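Local atomic coordinates of methyltransferase (Pyrococcus horikoshii, PDB entry 1IXK), a protein that probably binds RNA and transfers methyl groups from S-adenosyl-L-methionine to carbon 5 of cytidines in tRNA. Residues T92-L96 / T97-Y101; D58-K61 / R62-K66. All blocks are in the same frame, centred on the assembly; numbering follows the deposited sequence.

Contact 1: T92-L96 / T97-Y101; sequences TPEFL and TGLIY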
loop_
_atom_site.group_PDB
_atom_site.type_symbol
_atom_site.label_atom_id
_atom_site.label_comp_id
_atom_site.label_asym_id
_atom_site.label_seq_id
_atom_site.Cartn_x
_atom_site.Cartn_y
_atom_site.Cartn_z
ATOM N N THR A 92 11.146 -7.698 21.837
ATOM C CA THR A 92 10.150 -8.443 22.603
ATOM C C THR A 92 9.972 -9.864 22.085
ATOM O O THR A 92 10.213 -10.139 20.909
ATOM C CB THR A 92 8.772 -7.771 22.532
ATOM O OG1 THR A 92 8.318 -7.769 21.173
ATOM C CG2 THR A 92 8.846 -6.341 23.038
ATOM N N PRO A 93 9.552 -10.789 22.965
ATOM C CA PRO A 93 9.340 -12.182 22.566
ATOM C C PRO A 93 8.208 -12.221 21.537
ATOM O O PRO A 93 8.192 -13.071 20.647
ATOM C CB PRO A 93 8.945 -12.860 23.877
ATOM C CG PRO A 93 9.647 -12.040 24.910
ATOM C CD PRO A 93 9.405 -10.635 24.423
ATOM N N GLU A 94 7.265 -11.291 21.680
ATOM C CA GLU A 94 6.125 -11.185 20.773
ATOM C C GLU A 94 6.617 -11.067 19.332
ATOM O O GLU A 94 6.148 -11.773 18.442
ATOM C CB GLU A 94 5.280 -9.951 21.107
ATOM C CG GLU A 94 4.410 -10.047 22.361
ATOM C CD GLU A 94 5.210 -10.152 23.647
ATOM O OE1 GLU A 94 6.357 -9.658 23.684
ATOM O OE2 GLU A 94 4.681 -10.716 24.629
ATOM N N PHE A 95 7.565 -10.164 19.111
ATOM C CA PHE A 95 8.114 -9.955 17.779
ATOM C C PHE A 95 9.011 -11.104 17.326
ATOM O O PHE A 95 8.937 -11.547 16.180
ATOM C CB PHE A 95 8.905 -8.642 17.735
ATOM C CG PHE A 95 9.634 -8.421 16.440
ATOM C CD1 PHE A 95 10.948 -8.858 16.280
ATOM C CD2 PHE A 95 8.993 -7.821 15.362
ATOM C CE1 PHE A 95 11.609 -8.700 15.066
ATOM C CE2 PHE A 95 9.647 -7.658 14.141
ATOM C CZ PHE A 95 10.957 -8.100 13.994
ATOM N N LEU A 96 9.854 -11.587 18.232
ATOM C CA LEU A 96 10.779 -12.666 17.911
ATOM C C LEU A 96 10.104 -14.014 17.648
ATOM O O LEU A 96 10.666 -14.867 16.964
ATOM C CB LEU A 96 11.821 -12.803 19.029
ATOM C CG LEU A 96 12.743 -11.591 19.225
ATOM C CD1 LEU A 96 13.608 -11.786 20.462
ATOM C CD2 LEU A 96 13.614 -11.404 17.991
ATOM N N THR A 97 8.904 -14.213 18.183
ATOM C CA THR A 97 8.205 -15.476 17.968
ATOM C C THR A 97 7.093 -15.351 16.923
ATOM O O THR A 97 6.249 -16.237 16.792
ATOM C CB THR A 97 7.618 -16.033 19.291
ATOM O OG1 THR A 97 6.686 -15.100 19.848
ATOM C CG2 THR A 97 8.737 -16.285 20.299
ATOM N N GLY A 98 7.099 -14.244 16.187
ATOM C CA GLY A 98 6.110 -14.031 15.141
ATOM C C GLY A 98 4.687 -13.696 15.553
ATOM O O GLY A 98 3.750 -14.003 14.813
ATOM N N LEU A 99 4.506 -13.066 16.710
ATOM C CA LEU A 99 3.166 -12.705 17.158
ATOM C C LEU A 99 2.733 -11.358 16.585
ATOM O O LEU A 99 1.543 -11.045 16.541
ATOM C CB LEU A 99 3.095 -12.678 18.687
ATOM C CG LEU A 99 3.421 -14.009 19.367
ATOM C CD1 LEU A 99 2.998 -13.940 20.832
ATOM C CD2 LEU A 99 2.692 -15.150 18.660
ATOM N N ILE A 100 3.710 -10.565 16.156
ATOM C CA ILE A 100 3.447 -9.264 15.553
ATOM C C ILE A 100 4.426 -9.037 14.410
ATOM O O ILE A 100 5.491 -9.658 14.356
ATOM C CB ILE A 100 3.580 -8.100 16.571
ATOM C CG1 ILE A 100 4.974 -8.099 17.204
ATOM C CG2 ILE A 100 2.499 -8.216 17.644
ATOM C CD1 ILE A 100 5.262 -6.854 18.017
ATOM N N TYR A 101 4.052 -8.160 13.485
ATOM C CA TYR A 101 4.897 -7.840 12.341
ATOM C C TYR A 101 4.961 -6.326 12.233
ATOM O O TYR A 101 3.936 -5.651 12.314
ATOM C CB TYR A 101 4.311 -8.441 11.061
ATOM C CG TYR A 101 5.180 -8.234 9.841
ATOM C CD1 TYR A 101 5.066 -7.083 9.062
ATOM C CD2 TYR A 101 6.141 -9.178 9.481
ATOM C CE1 TYR A 101 5.890 -6.878 7.953
ATOM C CE2 TYR A 101 6.967 -8.984 8.378
ATOM C CZ TYR A 101 6.835 -7.833 7.620
ATOM O OH TYR A 101 7.649 -7.650 6.527
HETATM O O HOH W 1 7.633 -11.136 13.794
#
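Pro93 O is gripped twice by Thr97, whose OG1 lies 2.7 Å and whose N lies 2.8 Å from that oxygen. The two donors arrive from opposite faces of the carbonyl plane, the hydroxyl standing 36° above it. With chi1 at 60°, OG1 is set between the Thr97 backbone N and carbonyl carbon, and from there it turns back to the carbonyl of Pro93, the first residue of the short helix 93-96. At the other end Thr92 is the N-cap: its OG1 accepts from Phe95 N at 3.2 Å, and also bonds Ile89 O. The chain leaves the helix through a Schellman motif, with Gly98 as the C-prime residue at positive phi. Leu99 N donates to Glu94 O (2.7 Å) with an N-H...O angle of 151°, whereas Gly98 N meets Phe95 O (3.3 Å) from well above the carbonyl plane. A water donates to both Phe95 O and Ile100 O, joining helix end to strand start. Ile100 CG1 packs against Phe95 CA at 3.7 Å, and its CD1 continues to Phe95 CB. With an alanine here, CG1 and CD1 are gone, which would probably leave Phe95 CA and CB without this apolar cover. Phe47 of strand 46-49 also touches Ile100.

Contact 2: D58-K61 / R62-K66; sequences DLVK and RLNKK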
loop_
_atom_site.group_PDB
_atom_site.type_symbol
_atom_site.label_atom_id
_atom_site.label_comp_id
_atom_site.label_asym_id
_atom_site.label_seq_id
_atom_site.Cartn_x
_atom_site.Cartn_y
_atom_site.Cartn_z
ATOM N N ASP A 58 -5.630 -10.736 23.028
ATOM C CA ASP A 58 -4.564 -11.308 23.846
ATOM C C ASP A 58 -3.210 -10.632 23.657
ATOM O O ASP A 58 -2.490 -10.394 24.630
ATOM C CB ASP A 58 -4.414 -12.809 23.571
ATOM C CG ASP A 58 -5.579 -13.618 24.105
ATOM O OD1 ASP A 58 -6.127 -13.239 25.161
ATOM O OD2 ASP A 58 -5.941 -14.638 23.480
ATOM N N LEU A 59 -2.855 -10.335 22.410
ATOM C CA LEU A 59 -1.580 -9.690 22.126
ATOM C C LEU A 59 -1.523 -8.316 22.782
ATOM O O LEU A 59 -0.506 -7.942 23.373
ATOM C CB LEU A 59 -1.372 -9.565 20.610
ATOM C CG LEU A 59 -0.064 -8.950 20.094
ATOM C CD1 LEU A 59 -0.053 -7.447 20.348
ATOM C CD2 LEU A 59 1.127 -9.617 20.763
ATOM N N VAL A 60 -2.614 -7.566 22.679
ATOM C CA VAL A 60 -2.676 -6.232 23.266
ATOM C C VAL A 60 -2.462 -6.264 24.775
ATOM O O VAL A 60 -1.752 -5.424 25.324
ATOM C CB VAL A 60 -4.027 -5.552 22.966
ATOM C CG1 VAL A 60 -4.188 -4.303 23.824
ATOM C CG2 VAL A 60 -4.102 -5.186 21.483
ATOM N N LYS A 61 -3.083 -7.227 25.447
ATOM C CA LYS A 61 -2.932 -7.335 26.894
ATOM C C LYS A 61 -1.481 -7.640 27.254
ATOM O O LYS A 61 -0.939 -7.081 28.207
ATOM C CB LYS A 61 -3.855 -8.421 27.444
ATOM C CG LYS A 61 -5.328 -8.086 27.288
ATOM C CD LYS A 61 -6.211 -9.263 27.669
ATOM C CE LYS A 61 -7.676 -8.948 27.424
ATOM N NZ LYS A 61 -8.525 -10.152 27.625
ATOM N N ARG A 62 -0.849 -8.512 26.478
ATOM C CA ARG A 62 0.541 -8.877 26.723
ATOM C C ARG A 62 1.497 -7.697 26.578
ATOM O O ARG A 62 2.386 -7.508 27.409
ATOM C CB ARG A 62 0.973 -9.998 25.777
ATOM C CG ARG A 62 0.364 -11.351 26.099
ATOM C CD ARG A 62 0.837 -12.429 25.126
ATOM N NE ARG A 62 2.293 -12.465 24.996
ATOM C CZ ARG A 62 2.971 -13.489 24.483
ATOM N NH1 ARG A 62 2.323 -14.566 24.052
ATOM N NH2 ARG A 62 4.294 -13.437 24.396
ATOM N N LEU A 63 1.327 -6.910 25.518
ATOM C CA LEU A 63 2.192 -5.756 25.287
ATOM C C LEU A 63 1.956 -4.638 26.298
ATOM O O LEU A 63 2.902 -4.021 26.781
ATOM C CB LEU A 63 2.003 -5.217 23.859
ATOM C CG LEU A 63 2.644 -6.067 22.755
ATOM C CD1 LEU A 63 2.566 -5.335 21.412
ATOM C CD2 LEU A 63 4.106 -6.329 23.107
ATOM N N ASN A 64 0.691 -4.373 26.606
ATOM C CA ASN A 64 0.347 -3.333 27.566
ATOM C C ASN A 64 0.987 -3.664 28.911
ATOM O O ASN A 64 1.501 -2.785 29.600
ATOM C CB ASN A 64 -1.174 -3.243 27.735
ATOM C CG ASN A 64 -1.845 -2.406 26.657
ATOM O OD1 ASN A 64 -3.070 -2.417 26.533
ATOM N ND2 ASN A 64 -1.054 -1.668 25.882
ATOM N N LYS A 65 0.958 -4.941 29.275
ATOM C CA LYS A 65 1.531 -5.390 30.540
ATOM C C LYS A 65 3.028 -5.086 30.619
ATOM O O LYS A 65 3.569 -4.877 31.707
ATOM C CB LYS A 65 1.317 -6.893 30.712
ATOM C CG LYS A 65 1.686 -7.412 32.090
ATOM C CD LYS A 65 2.412 -8.748 32.007
ATOM C CE LYS A 65 3.784 -8.587 31.358
ATOM N NZ LYS A 65 4.535 -9.874 31.295
ATOM N N LYS A 66 3.690 -5.056 29.466
ATOM C CA LYS A 66 5.123 -4.789 29.416
ATOM C C LYS A 66 5.479 -3.306 29.350
ATOM O O LYS A 66 6.656 -2.946 29.343
ATOM C CB LYS A 66 5.755 -5.521 28.231
ATOM C CG LYS A 66 5.589 -7.028 28.289
ATOM C CD LYS A 66 6.415 -7.716 27.217
ATOM C CE LYS A 66 6.269 -9.224 27.307
ATOM N NZ LYS A 66 7.277 -9.913 26.470
#
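Leu63 N donates to Leu59 O at 3.0 Å with an N-H...O angle of 163°, and Asn64 N reaches Val60 O at the same length and angle. Arg62 N to Asp58 O and Lys65 N to Lys61 O, each 3.1 Å, complete four successive i to i+4 bonds. The aliphatic part of Arg62 starts close to this backbone, its CG 3.3 Å from Asp58 O; beyond it the chain bends at chi3 (51°) and the guanidinium leaves the helix for a salt bridge with Glu94. Asn64 lies alongside Val60 and points the same way, with OD1 3.5 Å from Val60 CG1, while its ND2 bonds Phe68 O. On the buried side, Leu59 CD1 meets Leu63 CD1 at 3.5 Å, the two branches set at a slant to each other. Leu59 has CG anti to its N (chi1 -178°), which sends the branch forward along the helix, bringing CD1 to Leu63. Phe47 touches both leucines, and Phe70 of strand 69-73 touches Val60, Leu63 and Asn64. The i to i+4 spacing of Leu59 and Leu63 gives one apolar stripe facing the antiparallel sheet, with Asp58, Lys61 and Lys65 exposed, the pattern of an amphipathic helix laid on a sheet.

Contact 2 closes before contact 1 opens along the chain, and their centres lie 12 Å apart on the same side of the chain's centre. Both belong to the RsmF-type N-terminal region. Helix 56-65 follows strand 46-49, whereas helix 93-96 leads into strand 100-102, and those two strands pair antiparallel in the four-stranded sheet. The polar join is Glu94: its OE2 is 2.8 Å from Arg62 NH2 and its OE1 2.9 Å from Lys66 NZ. This ties helix 93-96 to the C-terminal part of helix 56-65 and to Lys66 just beyond it; Leu99 also packs against Arg62, and Pro93 against Lys66. The side chain of Phe95 lies about 11 Å from Gly131, part of the predicted S-adenosyl-L-methionine site; contact 2 lies away from the predicted binding and catalytic residues.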